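Local coordinates for protein kunitz-type serine protease inhibitor homolog calcicludine (Dendroaspis angusticeps, PDB 5YV7) that probably blocks L-type calcium channels, as a mamba-venom toxin homologous to Kunitz-type serine protease inhibitors, at residues 2-5 against 6-9; 24-27 against 28-31; 45-49 against 50-54. All blocks are in the same frame, centred on the assembly; numbering follows the deposited sequence.

Overall arrangement
Calcicludine is a single chain of 60 residues with the Kunitz/BPTI fold: a two-stranded antiparallel hairpin, 20-26 with 31-37, and a C-terminal helix, 50-58. The three contacts follow one another along the chain without overlap. Interaction 1 is a turn near the N-terminus, interaction 2 the turn of the hairpin, and interaction 3 the start of the helix. Interactions 1 and 2 have centres about 9 Å apart, 2 and 3 about 11 Å, 1 and 3 about 12 Å. Phe25 of interaction 2 packs on both Cys7 and Cys53, half-cystines of two disulfides, while Asn45 of interaction 3 is hydrogen-bonded to Glu9 and Phe25, so all three are joined through buried Phe25, Asn45 and the half-cystines.

Interaction 1 of 3, residues 2-5 against 6-9; sequences QPPW and YCKE
The Trp5 indole and the Tyr6 phenol meet edge to face, the edge of Tyr6 toward the face of Trp5, with planes at 89° and the centroid of the five-membered ring 5.3 Å from that of Tyr6. Over the six-membered part of the same indole stands Tyr6 CB, making a CH-pi contact at 3.9 Å from the ring centroid. The Tyr6 ring takes Pro4 CG over one face, with Pro4 CG 3.6 Å from Tyr6 CZ, and has Trp5 NE1 at its edge, near the ring plane. A chi1 of 70° sets the Trp5 CG between its own N and carbonyl carbon, which folds the indole back over Tyr6 N. The backbone beneath forms successive turns: Cys7 N donates to Pro4 O, and Lys8 N to Trp5 O at 2.9 Å. One water donates both to Trp5 O and to Glu9 OE2, tying the carboxylate to the turn. Pro3 CB meets Cys7 CB at 3.9 Å. The Cys7-Cys57 disulfide ties this N-terminal turn to the C-terminal helix 50-58 of the Kunitz fold, and Pro3 and Cys7 both rest on Phe25 of strand 20-26, so the turn is anchored to helix and hairpin alike.

Interaction 2 of 3, residues 24-27 against 28-31; sequences YFKW and TAKK
Lys26 faces both Lys30 and Lys31 in a G1 beta bulge, which closes the turn of the antiparallel hairpin in this Kunitz fold. Lys26 and Lys31 form the hydrogen-bonded pair at the end of the two strands. Lys26 N donates to Lys31 O at 2.9 Å, and the return bond from Lys31 N to Lys26 O is weak at 3.4 Å. Beside this pair, Phe25 CA makes a CA-H...O contact with Lys31 O at 3.6 Å. Lys26 O also accepts from Ala29 N, so this oxygen takes the turn bond and, weakly, the strand bond. A further weak bond runs from Lys30 N to Trp27 O. Lys30 has positive phi (53°), the backbone shape that lets the chain swing from the turn into the bulge.

Among the van der Waals contacts, Phe25 carries the inner side. Chi1 of -167° places the Phe25 ring on the far side of the CA-CB bond from its own N, and the ring lies obliquely against the peptide between Lys30 and Lys31, with Phe25 CE1 3.4 Å from Lys30 C. The same ring also reaches Cys53, Cys57 and Leu58 of helix 50-58, so Phe25 lies between the bulge peptide and that helix. The aliphatic part of Lys26 runs past the Thr28 hydroxyl, and the Trp27 side chain touches Lys8 of the N-terminal turn.

A CH-pi contact is made by Thr28 CG2, which sits over one face of the Trp27 indole, 3.8 Å from the centroid of the five-membered ring and 19° off its normal; its nearest ring atom is Trp27 CE2, at 3.6 Å.

Interaction 3 of 3, residues 45-49 against 50-54; sequences NRFQT and IGECR
Phe47 packs its ring against Cys53 one helical turn into the helix, after Asn45 and Arg46 have brought the chain past the hairpin. Asn45 OD1 accepts from Phe25 N and its ND2 donates to Glu9 O, pinning the start of the segment to a strand and to the N-terminal turn; Arg46 makes a cation-pi contact with Phe37. At Phe47, chi1 of -48° puts CG anti to the carbonyl carbon, and the ring swings toward the helix. Cys53 CA lies over one face, 3.9 Å from the ring centroid in a CH-pi contact, and Cys53 CB comes to 3.5 Å from Phe47 CD2. The Cys53 sulfur approaches the ring obliquely at 4.4 Å from the centroid; its disulfide with Cys32 joins the C-terminal helix of the Kunitz fold to the hairpin. The Glu52 carboxylate meets the edge of the same ring near its plane, with Glu52 OE1 3.6 Å from Phe47 CD1 and the two planes 87° apart. Gln48 adds its backbone N, which gives a weak bond to Glu52 OE2 at 3.3 Å.

Thr49 is the N-cap. Its OG1, set between the backbone N and the carbonyl carbon by a chi1 of 61°, accepts from Glu52 N at 3.1 Å in a fairly straight bond. Its carbonyl oxygen receives Cys53 N at 3.2 Å, beginning the helical bonding pattern.

The Glu52 carboxylate has a different partner at each oxygen: OE2 takes the weak bond from Gln48 N, and OE1 forms a salt bridge with Lys56 one turn on. A carboxylate near the helix N-terminus is probably favoured by the helix dipole, and the mildly positive ring edge of Phe47 may favour Glu52 OE1.

Interaction 1 of 3, residues 2-5 against 6-9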
loop_
_atom_site.group_PDB
_atom_site.type_symbol
_atom_site.label_atom_id
_atom_site.label_comp_id
_atom_site.label_asym_id
_atom_site.label_seq_id
_atom_site.Cartn_x
_atom_site.Cartn_y
_atom_site.Cartn_z
ATOM N N GLN A 2 -3.995 4.660 -15.600
ATOM C CA GLN A 2 -4.824 4.419 -14.431
ATOM C C GLN A 2 -4.231 3.282 -13.608
ATOM O O GLN A 2 -3.770 2.287 -14.176
ATOM C CB GLN A 2 -6.265 4.060 -14.823
ATOM C CG GLN A 2 -6.959 5.094 -15.679
ATOM C CD GLN A 2 -8.316 4.604 -16.158
ATOM O OE1 GLN A 2 -8.410 3.621 -16.900
ATOM N NE2 GLN A 2 -9.378 5.286 -15.729
ATOM N N PRO A 3 -4.216 3.400 -12.284
ATOM C CA PRO A 3 -3.669 2.322 -11.438
ATOM C C PRO A 3 -4.600 1.122 -11.400
ATOM O O PRO A 3 -5.812 1.260 -11.617
ATOM C CB PRO A 3 -3.563 2.985 -10.060
ATOM C CG PRO A 3 -4.623 4.014 -10.068
ATOM C CD PRO A 3 -4.661 4.555 -11.487
ATOM N N PRO A 4 -4.061 -0.068 -11.139
ATOM C CA PRO A 4 -4.910 -1.247 -10.917
ATOM C C PRO A 4 -5.726 -1.112 -9.638
ATOM O O PRO A 4 -5.460 -0.261 -8.785
ATOM C CB PRO A 4 -3.907 -2.400 -10.819
ATOM C CG PRO A 4 -2.627 -1.755 -10.367
ATOM C CD PRO A 4 -2.627 -0.381 -11.006
ATOM N N TRP A 5 -6.719 -2.006 -9.508
ATOM C CA TRP A 5 -7.775 -1.836 -8.510
ATOM C C TRP A 5 -7.219 -1.841 -7.089
ATOM O O TRP A 5 -7.684 -1.083 -6.227
ATOM C CB TRP A 5 -8.829 -2.937 -8.666
ATOM C CG TRP A 5 -8.320 -4.297 -8.248
ATOM C CD1 TRP A 5 -7.642 -5.197 -9.027
ATOM C CD2 TRP A 5 -8.412 -4.892 -6.942
ATOM N NE1 TRP A 5 -7.315 -6.310 -8.293
ATOM C CE2 TRP A 5 -7.776 -6.151 -7.011
ATOM C CE3 TRP A 5 -8.968 -4.481 -5.724
ATOM C CZ2 TRP A 5 -7.686 -7.013 -5.901
ATOM C CZ3 TRP A 5 -8.878 -5.345 -4.610
ATOM C CH2 TRP A 5 -8.237 -6.589 -4.712
ATOM N N TYR A 6 -6.237 -2.701 -6.815
ATOM C CA TYR A 6 -5.781 -2.834 -5.442
ATOM C C TYR A 6 -5.057 -1.586 -4.960
ATOM O O TYR A 6 -5.005 -1.350 -3.748
ATOM C CB TYR A 6 -4.890 -4.061 -5.289
ATOM C CG TYR A 6 -3.793 -4.209 -6.314
ATOM C CD1 TYR A 6 -2.537 -3.661 -6.095
ATOM C CD2 TYR A 6 -4.000 -4.935 -7.484
ATOM C CE1 TYR A 6 -1.521 -3.810 -7.020
ATOM C CE2 TYR A 6 -2.992 -5.097 -8.412
ATOM C CZ TYR A 6 -1.750 -4.532 -8.177
ATOM O OH TYR A 6 -0.734 -4.680 -9.097
ATOM N N CYS A 7 -4.534 -0.769 -5.881
ATOM C CA CYS A 7 -3.917 0.500 -5.515
ATOM C C CYS A 7 -4.937 1.540 -5.073
ATOM O O CYS A 7 -4.546 2.580 -4.532
ATOM C CB CYS A 7 -3.095 1.031 -6.692
ATOM S SG CYS A 7 -1.797 -0.113 -7.204
ATOM N N LYS A 8 -6.225 1.291 -5.289
ATOM C CA LYS A 8 -7.274 2.221 -4.899
ATOM C C LYS A 8 -7.952 1.833 -3.592
ATOM O O LYS A 8 -8.841 2.557 -3.133
ATOM C CB LYS A 8 -8.332 2.322 -6.001
ATOM C CG LYS A 8 -8.010 3.276 -7.136
ATOM C CD LYS A 8 -8.579 2.761 -8.464
ATOM C CE LYS A 8 -9.598 3.697 -9.099
ATOM N NZ LYS A 8 -9.987 3.209 -10.487
ATOM N N GLU A 9 -7.574 0.709 -2.998
ATOM C CA GLU A 9 -8.160 0.315 -1.731
ATOM C C GLU A 9 -7.647 1.222 -0.615
ATOM O O GLU A 9 -6.538 1.753 -0.701
ATOM C CB GLU A 9 -7.826 -1.138 -1.426
ATOM C CG GLU A 9 -8.418 -2.119 -2.430
ATOM C CD GLU A 9 -9.884 -2.371 -2.172
ATOM O OE1 GLU A 9 -10.204 -2.971 -1.116
ATOM O OE2 GLU A 9 -10.712 -1.961 -3.014
HETATM O O HOH W 1 -10.209 -0.592 -5.234
#

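Interaction 2 of 3, residues 24-27 against 28-31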
loop_
_atom_site.group_PDB
_atom_site.type_symbol
_atom_site.label_atom_id
_atom_site.label_comp_id
_atom_site.label_asym_id
_atom_site.label_seq_id
_atom_site.Cartn_x
_atom_site.Cartn_y
_atom_site.Cartn_z
ATOM N N TYR A 24 1.803 2.039 0.923
ATOM C CA TYR A 24 0.522 1.946 0.245
ATOM C C TYR A 24 0.426 3.084 -0.753
ATOM O O TYR A 24 1.171 4.066 -0.690
ATOM C CB TYR A 24 -0.669 1.990 1.213
ATOM C CG TYR A 24 -1.113 3.385 1.627
ATOM C CD1 TYR A 24 -0.375 4.133 2.539
ATOM C CD2 TYR A 24 -2.280 3.939 1.124
ATOM C CE1 TYR A 24 -0.790 5.394 2.933
ATOM C CE2 TYR A 24 -2.701 5.200 1.512
ATOM C CZ TYR A 24 -1.952 5.924 2.418
ATOM O OH TYR A 24 -2.366 7.182 2.806
ATOM N N PHE A 25 -0.499 2.931 -1.685
ATOM C CA PHE A 25 -0.738 3.923 -2.718
ATOM C C PHE A 25 -1.925 4.768 -2.281
ATOM O O PHE A 25 -3.041 4.258 -2.155
ATOM C CB PHE A 25 -1.008 3.246 -4.060
ATOM C CG PHE A 25 -0.966 4.176 -5.216
ATOM C CD1 PHE A 25 0.209 4.857 -5.529
ATOM C CD2 PHE A 25 -2.094 4.378 -6.000
ATOM C CE1 PHE A 25 0.267 5.730 -6.610
ATOM C CE2 PHE A 25 -2.058 5.258 -7.094
ATOM C CZ PHE A 25 -0.870 5.937 -7.399
ATOM N N LYS A 26 -1.677 6.042 -2.006
ATOM C CA LYS A 26 -2.758 7.004 -1.814
ATOM C C LYS A 26 -3.140 7.486 -3.204
ATOM O O LYS A 26 -2.516 8.396 -3.754
ATOM C CB LYS A 26 -2.315 8.149 -0.917
ATOM C CG LYS A 26 -3.433 9.107 -0.544
ATOM C CD LYS A 26 -3.002 10.014 0.587
ATOM C CE LYS A 26 -4.102 10.971 1.013
ATOM N NZ LYS A 26 -3.521 12.089 1.827
ATOM N N TRP A 27 -4.162 6.851 -3.795
ATOM C CA TRP A 27 -4.423 7.046 -5.221
ATOM C C TRP A 27 -4.935 8.443 -5.547
ATOM O O TRP A 27 -4.785 8.891 -6.689
ATOM C CB TRP A 27 -5.414 5.997 -5.739
ATOM C CG TRP A 27 -6.857 6.311 -5.447
ATOM C CD1 TRP A 27 -7.551 6.009 -4.301
ATOM C CD2 TRP A 27 -7.779 6.986 -6.303
ATOM N NE1 TRP A 27 -8.843 6.453 -4.398
ATOM C CE2 TRP A 27 -9.013 7.058 -5.615
ATOM C CE3 TRP A 27 -7.688 7.532 -7.588
ATOM C CZ2 TRP A 27 -10.145 7.656 -6.171
ATOM C CZ3 TRP A 27 -8.811 8.125 -8.136
ATOM C CH2 TRP A 27 -10.025 8.183 -7.427
ATOM N N THR A 28 -5.535 9.139 -4.580
ATOM C CA THR A 28 -5.975 10.503 -4.829
ATOM C C THR A 28 -4.810 11.476 -4.918
ATOM O O THR A 28 -4.967 12.557 -5.484
ATOM C CB THR A 28 -6.944 10.958 -3.742
ATOM O OG1 THR A 28 -6.300 10.882 -2.464
ATOM C CG2 THR A 28 -8.190 10.084 -3.751
ATOM N N ALA A 29 -3.652 11.120 -4.374
ATOM C CA ALA A 29 -2.445 11.915 -4.521
ATOM C C ALA A 29 -1.458 11.276 -5.485
ATOM O O ALA A 29 -0.398 11.857 -5.742
ATOM C CB ALA A 29 -1.779 12.130 -3.152
ATOM N N LYS A 30 -1.778 10.092 -6.014
ATOM C CA LYS A 30 -0.895 9.349 -6.913
ATOM C C LYS A 30 0.499 9.143 -6.315
ATOM O O LYS A 30 1.498 9.145 -7.034
ATOM C CB LYS A 30 -0.793 10.035 -8.280
ATOM C CG LYS A 30 -2.132 10.231 -8.970
ATOM C CD LYS A 30 -1.958 10.846 -10.357
ATOM C CE LYS A 30 -3.303 11.048 -11.033
ATOM N NZ LYS A 30 -3.142 11.632 -12.389
ATOM N N LYS A 31 0.595 8.943 -5.001
ATOM C CA LYS A 31 1.889 8.716 -4.371
ATOM C C LYS A 31 1.892 7.431 -3.561
ATOM O O LYS A 31 0.905 7.076 -2.906
ATOM C CB LYS A 31 2.309 9.873 -3.455
ATOM C CG LYS A 31 2.374 11.208 -4.144
ATOM C CD LYS A 31 3.538 12.051 -3.645
ATOM C CE LYS A 31 4.311 12.649 -4.814
ATOM N NZ LYS A 31 3.375 13.174 -5.862
#

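Interaction 3 of 3, residues 45-49 against 50-54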
loop_
_atom_site.group_PDB
_atom_site.type_symbol
_atom_site.label_atom_id
_atom_site.label_comp_id
_atom_site.label_asym_id
_atom_site.label_seq_id
_atom_site.Cartn_x
_atom_site.Cartn_y
_atom_site.Cartn_z
ATOM N N ASN A 45 -3.594 -3.261 -0.845
ATOM C CA ASN A 45 -2.838 -2.021 -1.011
ATOM C C ASN A 45 -1.721 -1.962 0.031
ATOM O O ASN A 45 -1.728 -1.160 0.961
ATOM C CB ASN A 45 -3.760 -0.811 -0.920
ATOM C CG ASN A 45 -3.104 0.451 -1.458
ATOM O OD1 ASN A 45 -1.943 0.424 -1.871
ATOM N ND2 ASN A 45 -3.836 1.559 -1.454
ATOM N N ARG A 46 -0.739 -2.843 -0.144
ATOM C CA ARG A 46 0.390 -2.921 0.778
ATOM C C ARG A 46 1.598 -3.455 0.027
ATOM O O ARG A 46 1.496 -4.447 -0.695
ATOM C CB ARG A 46 0.087 -3.814 1.995
ATOM C CG ARG A 46 1.302 -3.976 2.928
ATOM C CD ARG A 46 1.029 -4.875 4.141
ATOM N NE ARG A 46 0.796 -6.292 3.811
ATOM C CZ ARG A 46 -0.412 -6.874 3.751
ATOM N NH1 ARG A 46 -1.525 -6.169 3.992
ATOM N NH2 ARG A 46 -0.516 -8.171 3.444
ATOM N N PHE A 47 2.737 -2.801 0.196
ATOM C CA PHE A 47 3.939 -3.195 -0.516
ATOM C C PHE A 47 5.126 -3.139 0.431
ATOM O O PHE A 47 5.175 -2.313 1.348
ATOM C CB PHE A 47 4.146 -2.303 -1.744
ATOM C CG PHE A 47 2.911 -2.152 -2.560
ATOM C CD1 PHE A 47 2.577 -3.109 -3.511
ATOM C CD2 PHE A 47 2.042 -1.096 -2.338
ATOM C CE1 PHE A 47 1.418 -3.003 -4.243
ATOM C CE2 PHE A 47 0.884 -0.982 -3.065
ATOM C CZ PHE A 47 0.568 -1.939 -4.026
ATOM N N GLN A 48 6.072 -4.054 0.219
ATOM C CA GLN A 48 7.236 -4.102 1.090
ATOM C C GLN A 48 8.230 -2.992 0.770
ATOM O O GLN A 48 8.942 -2.525 1.661
ATOM C CB GLN A 48 7.900 -5.476 0.991
ATOM C CG GLN A 48 9.136 -5.637 1.875
ATOM C CD GLN A 48 8.824 -5.476 3.356
ATOM O OE1 GLN A 48 7.764 -5.887 3.827
ATOM N NE2 GLN A 48 9.750 -4.876 4.096
ATOM N N THR A 49 8.286 -2.540 -0.474
ATOM C CA THR A 49 9.211 -1.486 -0.852
ATOM C C THR A 49 8.464 -0.423 -1.633
ATOM O O THR A 49 7.467 -0.715 -2.304
ATOM C CB THR A 49 10.364 -2.020 -1.706
ATOM O OG1 THR A 49 9.829 -2.584 -2.911
ATOM C CG2 THR A 49 11.145 -3.092 -0.952
ATOM N N ILE A 50 8.956 0.814 -1.546
ATOM C CA ILE A 50 8.356 1.867 -2.351
ATOM C C ILE A 50 8.508 1.561 -3.841
ATOM O O ILE A 50 7.631 1.907 -4.647
ATOM C CB ILE A 50 8.949 3.237 -1.978
ATOM C CG1 ILE A 50 8.017 4.344 -2.478
ATOM C CG2 ILE A 50 10.362 3.387 -2.537
ATOM C CD1 ILE A 50 8.440 5.746 -2.101
ATOM N N GLY A 51 9.592 0.883 -4.232
ATOM C CA GLY A 51 9.761 0.529 -5.631
ATOM C C GLY A 51 8.681 -0.413 -6.132
ATOM O O GLY A 51 8.129 -0.221 -7.223
ATOM N N GLU A 52 8.369 -1.448 -5.348
ATOM C CA GLU A 52 7.305 -2.360 -5.737
ATOM C C GLU A 52 5.978 -1.624 -5.848
ATOM O O GLU A 52 5.194 -1.885 -6.769
ATOM C CB GLU A 52 7.207 -3.513 -4.737
ATOM C CG GLU A 52 6.167 -4.555 -5.098
ATOM C CD GLU A 52 5.662 -5.361 -3.895
ATOM O OE1 GLU A 52 4.603 -6.013 -4.042
ATOM O OE2 GLU A 52 6.312 -5.362 -2.816
ATOM N N CYS A 53 5.726 -0.673 -4.942
ATOM C CA CYS A 53 4.512 0.134 -5.034
ATOM C C CYS A 53 4.490 0.957 -6.325
ATOM O O CYS A 53 3.474 1.006 -7.029
ATOM C CB CYS A 53 4.388 1.037 -3.809
ATOM S SG CYS A 53 2.962 2.161 -3.859
ATOM N N ARG A 54 5.607 1.606 -6.658
ATOM C CA ARG A 54 5.641 2.421 -7.867
ATOM C C ARG A 54 5.514 1.564 -9.113
ATOM O O ARG A 54 4.881 1.973 -10.093
ATOM C CB ARG A 54 6.924 3.241 -7.912
ATOM C CG ARG A 54 6.881 4.415 -6.977
ATOM C CD ARG A 54 8.257 4.861 -6.620
ATOM N NE ARG A 54 8.226 6.178 -6.011
ATOM C CZ ARG A 54 9.266 6.730 -5.394
ATOM N NH1 ARG A 54 10.419 6.077 -5.305
ATOM N NH2 ARG A 54 9.153 7.937 -4.870
#